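Local coordinates for protein transcriptional regulator, PadR family (Bacillus cereus, PDB 4ESB) that probably binds DNA as a dimeric PadR-family transcriptional regulator, using a winged helix-turn-helix fold to control gene expression, at residues 8-13 against 46-51; 15-20 against 30-35; 25-30 against 71-76. All coordinates share one frame; numbering follows the deposited sequence.

Contact 1 of 3, residues 8-13 against 46-51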
loop_
_atom_site.group_PDB
_atom_site.type_symbol
_atom_site.label_atom_id
_atom_site.label_comp_id
_atom_site.label_asym_id
_atom_site.label_seq_id
_atom_site.Cartn_x
_atom_site.Cartn_y
_atom_site.Cartn_z
ATOM N N GLY A 8 -3.288 4.941 1.648
ATOM C CA GLY A 8 -3.507 4.170 0.440
ATOM C C GLY A 8 -4.598 3.133 0.633
ATOM O O GLY A 8 -5.462 2.950 -0.227
ATOM N N VAL A 9 -4.566 2.468 1.784
ATOM C CA VAL A 9 -5.453 1.344 2.059
ATOM C C VAL A 9 -6.639 1.715 2.950
ATOM O O VAL A 9 -7.432 0.852 3.323
ATOM C CB VAL A 9 -4.683 0.212 2.763
ATOM C CG1 VAL A 9 -3.499 -0.232 1.918
ATOM C CG2 VAL A 9 -4.222 0.668 4.142
ATOM N N LEU A 10 -6.762 2.993 3.287
ATOM C CA LEU A 10 -7.771 3.433 4.246
ATOM C C LEU A 10 -9.180 3.371 3.659
ATOM O O LEU A 10 -10.128 2.984 4.345
ATOM C CB LEU A 10 -7.457 4.850 4.730
ATOM C CG LEU A 10 -8.416 5.482 5.741
ATOM C CD1 LEU A 10 -8.458 4.693 7.043
ATOM C CD2 LEU A 10 -8.002 6.918 6.002
ATOM N N GLU A 11 -9.316 3.755 2.395
ATOM C CA GLU A 11 -10.605 3.695 1.715
ATOM C C GLU A 11 -11.128 2.262 1.688
ATOM O O GLU A 11 -12.314 2.019 1.906
ATOM C CB GLU A 11 -10.480 4.241 0.290
ATOM C CG GLU A 11 -11.770 4.195 -0.515
ATOM C CD GLU A 11 -11.770 5.171 -1.679
ATOM O OE1 GLU A 11 -10.791 5.933 -1.817
ATOM O OE2 GLU A 11 -12.749 5.177 -2.454
ATOM N N GLY A 12 -10.232 1.315 1.432
ATOM C CA GLY A 12 -10.596 -0.089 1.369
ATOM C C GLY A 12 -11.006 -0.659 2.713
ATOM O O GLY A 12 -11.927 -1.470 2.800
ATOM N N CYS A 13 -10.323 -0.234 3.769
ATOM C CA CYS A 13 -10.620 -0.724 5.111
ATOM C C CYS A 13 -11.921 -0.115 5.622
ATOM O O CYS A 13 -12.652 -0.737 6.387
ATOM C CB CYS A 13 -9.471 -0.403 6.065
ATOM S SG CYS A 13 -7.970 -1.357 5.727
ATOM N N TYR A 46 -13.232 12.918 7.161
ATOM C CA TYR A 46 -14.515 13.457 6.715
ATOM C C TYR A 46 -14.547 13.705 5.208
ATOM O O TYR A 46 -15.479 13.276 4.527
ATOM C CB TYR A 46 -14.860 14.749 7.464
ATOM C CG TYR A 46 -16.221 15.295 7.121
ATOM C CD1 TYR A 46 -17.361 14.529 7.311
ATOM C CD2 TYR A 46 -16.368 16.580 6.615
ATOM C CE1 TYR A 46 -18.610 15.022 7.001
ATOM C CE2 TYR A 46 -17.613 17.084 6.302
ATOM C CZ TYR A 46 -18.731 16.298 6.494
ATOM O OH TYR A 46 -19.977 16.791 6.192
ATOM N N PRO A 47 -13.526 14.398 4.678
ATOM C CA PRO A 47 -13.519 14.696 3.241
ATOM C C PRO A 47 -13.488 13.422 2.397
ATOM O O PRO A 47 -13.998 13.406 1.274
ATOM C CB PRO A 47 -12.225 15.499 3.052
ATOM C CG PRO A 47 -11.842 15.964 4.416
ATOM C CD PRO A 47 -12.314 14.900 5.346
ATOM N N LEU A 48 -12.887 12.367 2.936
ATOM C CA LEU A 48 -12.856 11.080 2.258
ATOM C C LEU A 48 -14.243 10.445 2.263
ATOM O O LEU A 48 -14.644 9.819 1.286
ATOM C CB LEU A 48 -11.835 10.151 2.921
ATOM C CG LEU A 48 -11.802 8.698 2.439
ATOM C CD1 LEU A 48 -11.554 8.633 0.940
ATOM C CD2 LEU A 48 -10.740 7.911 3.194
ATOM N N LEU A 49 -14.979 10.619 3.358
ATOM C CA LEU A 49 -16.341 10.097 3.447
ATOM C C LEU A 49 -17.271 10.837 2.490
ATOM O O LEU A 49 -18.171 10.238 1.904
ATOM C CB LEU A 49 -16.888 10.215 4.872
ATOM C CG LEU A 49 -16.358 9.261 5.944
ATOM C CD1 LEU A 49 -17.095 9.526 7.245
ATOM C CD2 LEU A 49 -16.506 7.803 5.531
ATOM N N LEU A 50 -17.059 12.140 2.342
ATOM C CA LEU A 50 -17.882 12.948 1.450
ATOM C C LEU A 50 -17.670 12.505 0.012
ATOM O O LEU A 50 -18.591 12.519 -0.804
ATOM C CB LEU A 50 -17.522 14.428 1.576
ATOM C CG LEU A 50 -18.004 15.182 2.816
ATOM C CD1 LEU A 50 -17.371 16.564 2.855
ATOM C CD2 LEU A 50 -19.522 15.286 2.829
ATOM N N ARG A 51 -16.438 12.115 -0.288
ATOM C CA ARG A 51 -16.057 11.745 -1.639
ATOM C C ARG A 51 -16.528 10.331 -1.965
ATOM O O ARG A 51 -17.015 10.073 -3.064
ATOM C CB ARG A 51 -14.541 11.863 -1.791
ATOM C CG ARG A 51 -14.028 11.585 -3.187
ATOM C CD ARG A 51 -12.580 12.025 -3.330
ATOM N NE ARG A 51 -11.651 11.071 -2.730
ATOM C CZ ARG A 51 -11.219 9.964 -3.330
ATOM N NH1 ARG A 51 -11.633 9.656 -4.554
ATOM N NH2 ARG A 51 -10.374 9.158 -2.704
#
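Leu10 and Leu48 make the apolar half of this helix-helix contact in the winged helix-turn-helix fold, where the start of helix 10-20 meets helix 42-54. By its place in the fold, helix 42-54 is probably the recognition helix. The two leucines approach at a slant, each offering its CD2 methyl, and CD2 of Leu10 comes to 4.0 Å from CD2 of Leu48. In Leu48, CG lies anti to the backbone N (chi1 173°), which carries the forked end across to helix 10-20. The fork is divided: CD2 takes the leucine, while CD1 lies 3.9 Å from OE1 of Glu11. Leu10 is buried, and Phe37 and Leu32 pack on it too, so this is the close-packed, inward part of the contact. Next to it, Val9 packs on Val98 of the second subunit and Cys13 on Leu101 of the second subunit, so the start of helix 10-20 and the residue before it also face the dimer partner.

The other part is polar and looser. Glu11 reaches out on an extended chain, and it also touches Leu57 and Gln83, the latter on helix 78-101. Arg51, exposed to solvent, bends at its third torsion (78°) to bring NH2 round toward the glutamate, while its NH1 pairs with Glu55, its stronger partner. The flat groups do not match: the carboxylate and guanidinium planes stand 77° apart, with OE1 coming at the guanidinium obliquely. What joins them is a salt bridge at long range, with OE1 of Glu11 3.4 Å from NH2 of Arg51.

Contact 2 of 3, residues 15-20 against 30-35; sequences LYIISQ and TKLNKH
Ile17 of helix 10-20 meets Leu32 and Lys31 of helix 25-34, and its side chain can be followed outward one atom at a time. This is the packing of two helices of the winged helix-turn-helix fold, in which helix 25-34, by its place, is probably the first helix of the helix-turn-helix pair. CB points at the facing helix, and the two branches part there. The short one, CG2, ends 4.3 Å from CD of Lys31, a loose brush against the aliphatic part of that lysine; the amine beyond turns away, to a long, weak ion pair with Glu21 and to a weak hydrogen bond with a glycerol, probably from the crystallisation liquor. The long branch starts at CG1, which lies anti to the carbonyl carbon (chi1 -76°) and is still 5.0 Å from CD2 of Leu32. One bond further, CD1 closes in to 3.5 Å from that same Leu32 CD2, a snug methyl-to-methyl meeting in which the side chains slant across each other. Leu32 does not start out facing helix 10-20, but its end swings nearer and brings CD2 to the isoleucine.

Leu101 of the second subunit also packs on Ile17, and Phe37 and Val40 close over Leu32. Tyr16 rests on Leu84 of helix 78-101, while Ile18 reaches Tyr74 of strand 70-76, so helix 10-20 packs between helix 25-34, the long C-terminal helix and the sheet.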
loop_
_atom_site.group_PDB
_atom_site.type_symbol
_atom_site.label_atom_id
_atom_site.label_comp_id
_atom_site.label_asym_id
_atom_site.label_seq_id
_atom_site.Cartn_x
_atom_site.Cartn_y
_atom_site.Cartn_z
ATOM N N LEU A 15 -14.426 0.619 3.554
ATOM C CA LEU A 15 -15.445 -0.146 2.847
ATOM C C LEU A 15 -15.662 -1.493 3.524
ATOM O O LEU A 15 -16.800 -1.941 3.668
ATOM C CB LEU A 15 -15.065 -0.364 1.381
ATOM C CG LEU A 15 -15.113 0.853 0.454
ATOM C CD1 LEU A 15 -14.572 0.486 -0.918
ATOM C CD2 LEU A 15 -16.528 1.397 0.338
ATOM N N TYR A 16 -14.575 -2.137 3.941
ATOM C CA TYR A 16 -14.690 -3.426 4.613
ATOM C C TYR A 16 -15.548 -3.301 5.860
ATOM O O TYR A 16 -16.486 -4.068 6.064
ATOM C CB TYR A 16 -13.323 -3.981 5.007
ATOM C CG TYR A 16 -13.444 -5.286 5.755
ATOM C CD1 TYR A 16 -13.738 -6.465 5.083
ATOM C CD2 TYR A 16 -13.294 -5.338 7.134
ATOM C CE1 TYR A 16 -13.866 -7.661 5.761
ATOM C CE2 TYR A 16 -13.418 -6.530 7.821
ATOM C CZ TYR A 16 -13.705 -7.688 7.129
ATOM O OH TYR A 16 -13.830 -8.876 7.809
ATOM N N ILE A 17 -15.212 -2.325 6.696
ATOM C CA ILE A 17 -15.898 -2.128 7.965
ATOM C C ILE A 17 -17.375 -1.828 7.748
ATOM O O ILE A 17 -18.236 -2.436 8.384
ATOM C CB ILE A 17 -15.241 -0.995 8.777
ATOM C CG1 ILE A 17 -13.936 -1.497 9.400
ATOM C CG2 ILE A 17 -16.181 -0.497 9.866
ATOM C CD1 ILE A 17 -12.972 -0.397 9.784
ATOM N N ILE A 18 -17.667 -0.896 6.847
ATOM C CA ILE A 18 -19.048 -0.527 6.553
ATOM C C ILE A 18 -19.818 -1.693 5.936
ATOM O O ILE A 18 -21.022 -1.830 6.158
ATOM C CB ILE A 18 -19.122 0.691 5.610
ATOM C CG1 ILE A 18 -18.522 1.925 6.295
ATOM C CG2 ILE A 18 -20.565 0.962 5.208
ATOM C CD1 ILE A 18 -18.684 3.214 5.513
ATOM N N SER A 19 -19.127 -2.532 5.168
ATOM C CA SER A 19 -19.774 -3.674 4.527
ATOM C C SER A 19 -20.241 -4.680 5.573
ATOM O O SER A 19 -21.185 -5.438 5.345
ATOM C CB SER A 19 -18.836 -4.350 3.515
ATOM O OG SER A 19 -17.945 -5.272 4.122
ATOM N N GLN A 20 -19.583 -4.669 6.726
ATOM C CA GLN A 20 -19.855 -5.647 7.772
ATOM C C GLN A 20 -20.857 -5.132 8.796
ATOM O O GLN A 20 -21.534 -5.921 9.455
ATOM C CB GLN A 20 -18.555 -6.058 8.466
ATOM C CG GLN A 20 -17.617 -6.866 7.582
ATOM C CD GLN A 20 -18.237 -8.173 7.118
ATOM O OE1 GLN A 20 -18.792 -8.927 7.918
ATOM N NE2 GLN A 20 -18.149 -8.445 5.818
ATOM N N THR A 30 -13.788 5.365 15.610
ATOM C CA THR A 30 -13.413 4.651 16.826
ATOM C C THR A 30 -12.905 3.262 16.461
ATOM O O THR A 30 -11.850 2.837 16.932
ATOM C CB THR A 30 -14.589 4.514 17.817
ATOM O OG1 THR A 30 -14.941 5.801 18.334
ATOM C CG2 THR A 30 -14.204 3.601 18.977
ATOM N N LYS A 31 -13.656 2.559 15.616
ATOM C CA LYS A 31 -13.245 1.233 15.165
ATOM C C LYS A 31 -11.910 1.306 14.428
ATOM O O LYS A 31 -11.039 0.461 14.626
ATOM C CB LYS A 31 -14.308 0.603 14.263
ATOM C CG LYS A 31 -15.568 0.154 14.991
ATOM C CD LYS A 31 -16.367 -0.820 14.138
ATOM C CE LYS A 31 -17.788 -1.006 14.648
ATOM N NZ LYS A 31 -17.851 -1.724 15.952
ATOM N N LEU A 32 -11.747 2.322 13.584
ATOM C CA LEU A 32 -10.498 2.500 12.849
ATOM C C LEU A 32 -9.342 2.684 13.822
ATOM O O LEU A 32 -8.291 2.066 13.657
ATOM C CB LEU A 32 -10.585 3.697 11.893
ATOM C CG LEU A 32 -11.425 3.522 10.622
ATOM C CD1 LEU A 32 -11.496 4.827 9.846
ATOM C CD2 LEU A 32 -10.864 2.419 9.737
ATOM N N ASN A 33 -9.538 3.525 14.837
ATOM C CA ASN A 33 -8.520 3.733 15.866
ATOM C C ASN A 33 -8.127 2.432 16.552
ATOM O O ASN A 33 -6.943 2.135 16.707
ATOM C CB ASN A 33 -9.013 4.717 16.929
ATOM C CG ASN A 33 -9.089 6.139 16.419
ATOM O OD1 ASN A 33 -8.414 6.509 15.459
ATOM N ND2 ASN A 33 -9.909 6.953 17.071
ATOM N N LYS A 34 -9.126 1.656 16.962
ATOM C CA LYS A 34 -8.884 0.474 17.781
ATOM C C LYS A 34 -8.399 -0.720 16.955
ATOM O O LYS A 34 -8.016 -1.749 17.512
ATOM C CB LYS A 34 -10.141 0.103 18.576
ATOM C CG LYS A 34 -9.927 -1.044 19.549
ATOM C CD LYS A 34 -11.105 -1.221 20.483
ATOM C CE LYS A 34 -10.858 -2.376 21.433
ATOM N NZ LYS A 34 -11.994 -2.599 22.363
ATOM N N HIS A 35 -8.415 -0.584 15.633
ATOM C CA HIS A 35 -7.830 -1.603 14.764
ATOM C C HIS A 35 -6.475 -1.160 14.218
ATOM O O HIS A 35 -5.896 -1.833 13.366
ATOM C CB HIS A 35 -8.780 -1.977 13.622
ATOM C CG HIS A 35 -9.856 -2.936 14.028
ATOM N ND1 HIS A 35 -9.724 -4.302 13.894
ATOM C CD2 HIS A 35 -11.076 -2.726 14.575
ATOM C CE1 HIS A 35 -10.821 -4.891 14.335
ATOM N NE2 HIS A 35 -11.656 -3.960 14.754
#

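Contact 3 of 3, residues 25-30 against 71-76; sequences GYELST and RKYYHI. With SO4 (sulfate ion), chain B.
Tyr74 turns the edge of its ring to the backbone of Gly25: Gly25 N lies near the ring plane, 4.1 Å from Tyr74 CE2. The contact sets the first turn of helix 25-34 against strand 70-76, which together with strand 58-64 forms the wing of the winged helix-turn-helix fold. Helix and strand segments run at 56° to each other. The second pairing is Glu27 with Tyr73. The glutamate's extended chain crosses the tyrosine obliquely, and OE2 lies 4.0 Å from Tyr73 CE1, the carboxylate and ring planes being 83° apart. The same OE2 accepts a hydrogen bond from Tyr24 N, and Tyr73 OH is hydrogen-bonded to Ser65 OG. Tyr24 also sets its ring nearly upright to that of Tyr73 and takes a cation-pi contact from Arg71.

Water 1 joins the two backbones, accepting from Gly25 N at 2.8 Å and lying 3.0 Å from Lys72 O, to which it can donate. It is also within bonding distance of O3 of a sulfate, probably a crystallisation ion, which the strand grips at two points. Lys72 N gives its hydrogen to sulfate O4 over 2.7 Å. Arg71, extended from CG to NE, meets the ion with the edge of its guanidinium: O1 lies in the group's plane, 2.9 Å from NH1, in a bond bent to 140° at the hydrogen.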
loop_
_atom_site.group_PDB
_atom_site.type_symbol
_atom_site.label_atom_id
_atom_site.label_comp_id
_atom_site.label_asym_id
_atom_site.label_seq_id
_atom_site.Cartn_x
_atom_site.Cartn_y
_atom_site.Cartn_z
ATOM N N GLY A 25 -20.529 8.112 11.866
ATOM C CA GLY A 25 -19.192 8.666 11.747
ATOM C C GLY A 25 -18.267 8.375 12.914
ATOM O O GLY A 25 -17.149 7.895 12.723
ATOM N N TYR A 26 -18.729 8.666 14.125
ATOM C CA TYR A 26 -17.902 8.517 15.315
ATOM C C TYR A 26 -17.605 7.046 15.586
ATOM O O TYR A 26 -16.494 6.680 15.977
ATOM C CB TYR A 26 -18.598 9.140 16.525
ATOM C CG TYR A 26 -17.918 8.827 17.835
ATOM C CD1 TYR A 26 -16.675 9.364 18.137
ATOM C CD2 TYR A 26 -18.519 7.994 18.770
ATOM C CE1 TYR A 26 -16.048 9.078 19.331
ATOM C CE2 TYR A 26 -17.901 7.703 19.967
ATOM C CZ TYR A 26 -16.664 8.248 20.241
ATOM O OH TYR A 26 -16.043 7.964 21.434
ATOM N N GLU A 27 -18.615 6.212 15.376
ATOM C CA GLU A 27 -18.484 4.770 15.528
ATOM C C GLU A 27 -17.419 4.231 14.574
ATOM O O GLU A 27 -16.617 3.369 14.938
ATOM C CB GLU A 27 -19.833 4.111 15.242
ATOM C CG GLU A 27 -19.918 2.632 15.556
ATOM C CD GLU A 27 -21.274 2.054 15.194
ATOM O OE1 GLU A 27 -21.492 0.845 15.421
ATOM O OE2 GLU A 27 -22.121 2.813 14.679
ATOM N N LEU A 28 -17.409 4.758 13.354
ATOM C CA LEU A 28 -16.458 4.329 12.333
ATOM C C LEU A 28 -15.017 4.627 12.737
ATOM O O LEU A 28 -14.167 3.736 12.741
ATOM C CB LEU A 28 -16.768 5.010 10.998
ATOM C CG LEU A 28 -15.768 4.764 9.866
ATOM C CD1 LEU A 28 -15.648 3.279 9.558
ATOM C CD2 LEU A 28 -16.166 5.540 8.619
ATOM N N SER A 29 -14.745 5.882 13.078
ATOM C CA SER A 29 -13.386 6.306 13.402
ATOM C C SER A 29 -12.879 5.650 14.685
ATOM O O SER A 29 -11.679 5.416 14.835
ATOM C CB SER A 29 -13.319 7.823 13.539
ATOM O OG SER A 29 -13.829 8.235 14.786
ATOM N N THR A 30 -13.788 5.365 15.610
ATOM C CA THR A 30 -13.413 4.651 16.826
ATOM C C THR A 30 -12.905 3.262 16.461
ATOM O O THR A 30 -11.850 2.837 16.932
ATOM C CB THR A 30 -14.589 4.514 17.817
ATOM O OG1 THR A 30 -14.941 5.801 18.334
ATOM C CG2 THR A 30 -14.204 3.601 18.977
ATOM N N ARG A 71 -29.335 9.047 13.976
ATOM C CA ARG A 71 -27.976 9.286 13.517
ATOM C C ARG A 71 -27.874 8.992 12.026
ATOM O O ARG A 71 -28.745 8.341 11.450
ATOM C CB ARG A 71 -27.003 8.393 14.284
ATOM C CG ARG A 71 -27.017 8.599 15.790
ATOM C CD ARG A 71 -26.050 7.655 16.487
ATOM N NE ARG A 71 -26.070 7.810 17.938
ATOM C CZ ARG A 71 -25.475 8.801 18.598
ATOM N NH1 ARG A 71 -24.812 9.744 17.940
ATOM N NH2 ARG A 71 -25.549 8.853 19.919
ATOM N N LYS A 72 -26.802 9.473 11.405
ATOM C CA LYS A 72 -26.561 9.226 9.991
ATOM C C LYS A 72 -25.664 8.002 9.819
ATOM O O LYS A 72 -24.437 8.107 9.858
ATOM C CB LYS A 72 -25.930 10.460 9.339
ATOM C CG LYS A 72 -25.633 10.309 7.855
ATOM C CD LYS A 72 -25.430 11.666 7.189
ATOM C CE LYS A 72 -24.952 11.516 5.753
ATOM N NZ LYS A 72 -24.325 12.761 5.221
ATOM N N TYR A 73 -26.289 6.840 9.636
ATOM C CA TYR A 73 -25.565 5.586 9.471
ATOM C C TYR A 73 -25.185 5.384 8.009
ATOM O O TYR A 73 -25.975 5.668 7.112
ATOM C CB TYR A 73 -26.423 4.406 9.932
ATOM C CG TYR A 73 -26.603 4.303 11.432
ATOM C CD1 TYR A 73 -25.697 3.600 12.213
ATOM C CD2 TYR A 73 -27.688 4.899 12.063
ATOM C CE1 TYR A 73 -25.861 3.497 13.584
ATOM C CE2 TYR A 73 -27.862 4.801 13.430
ATOM C CZ TYR A 73 -26.945 4.100 14.186
ATOM O OH TYR A 73 -27.113 4.000 15.548
ATOM N N TYR A 74 -23.977 4.880 7.776
ATOM C CA TYR A 74 -23.505 4.627 6.419
ATOM C C TYR A 74 -23.606 3.146 6.073
ATOM O O TYR A 74 -23.271 2.285 6.887
ATOM C CB TYR A 74 -22.050 5.073 6.257
ATOM C CG TYR A 74 -21.821 6.557 6.424
ATOM C CD1 TYR A 74 -22.060 7.438 5.378
ATOM C CD2 TYR A 74 -21.348 7.074 7.622
ATOM C CE1 TYR A 74 -21.846 8.794 5.525
ATOM C CE2 TYR A 74 -21.130 8.430 7.779
ATOM C CZ TYR A 74 -21.380 9.284 6.727
ATOM O OH TYR A 74 -21.165 10.635 6.877
ATOM N N HIS A 75 -24.075 2.855 4.864
ATOM C CA HIS A 75 -24.035 1.495 4.339
ATOM C C HIS A 75 -23.387 1.488 2.960
ATOM O O HIS A 75 -23.307 2.518 2.294
ATOM C CB HIS A 75 -25.436 0.879 4.279
ATOM C CG HIS A 75 -26.357 1.555 3.312
ATOM N ND1 HIS A 75 -26.201 1.465 1.947
ATOM C CD2 HIS A 75 -27.453 2.325 3.516
ATOM C CE1 HIS A 75 -27.160 2.155 1.350
ATOM N NE2 HIS A 75 -27.930 2.685 2.281
ATOM N N ILE A 76 -22.934 0.312 2.544
ATOM C CA ILE A 76 -22.185 0.152 1.302
ATOM C C ILE A 76 -23.137 -0.087 0.136
ATOM O O ILE A 76 -24.166 -0.747 0.292
ATOM C CB ILE A 76 -21.197 -1.032 1.419
ATOM C CG1 ILE A 76 -20.118 -0.957 0.338
ATOM C CG2 ILE A 76 -21.942 -2.365 1.362
ATOM C CD1 ILE A 76 -18.957 -1.907 0.586
HETATM S S SO4 B . -24.285 11.407 13.933
HETATM O O1 SO4 B . -24.412 10.965 15.318
HETATM O O2 SO4 B . -24.961 12.693 13.765
HETATM O O3 SO4 B . -22.874 11.546 13.588
HETATM O O4 SO4 B . -24.894 10.426 13.051
HETATM O O HOH W 1 -22.372 10.016 10.970
#

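In the fold
All three contacts lie in the winged helix-turn-helix part of the chain, and each pair of them touches. Helix 10-20 serves both contact 1 and contact 2, whose centres are 11 Å apart; they meet where Leu10 CD1 lies 4.1 Å from Leu32 CD1. Contacts 2 and 3, with centres 9 Å apart, both draw on helix 25-34 and share Thr30, and Ile18 CG2 comes within 3.4 Å of Tyr74 O. Contact 3 reaches contact 1, about 12 Å away between centres, through Leu28 CD2, 3.8 Å from Leu49 CD2. Contacts 1 and 2 also touch the second subunit, whereas contact 3 lies at the surface, where a wing strand also holds the sulfate.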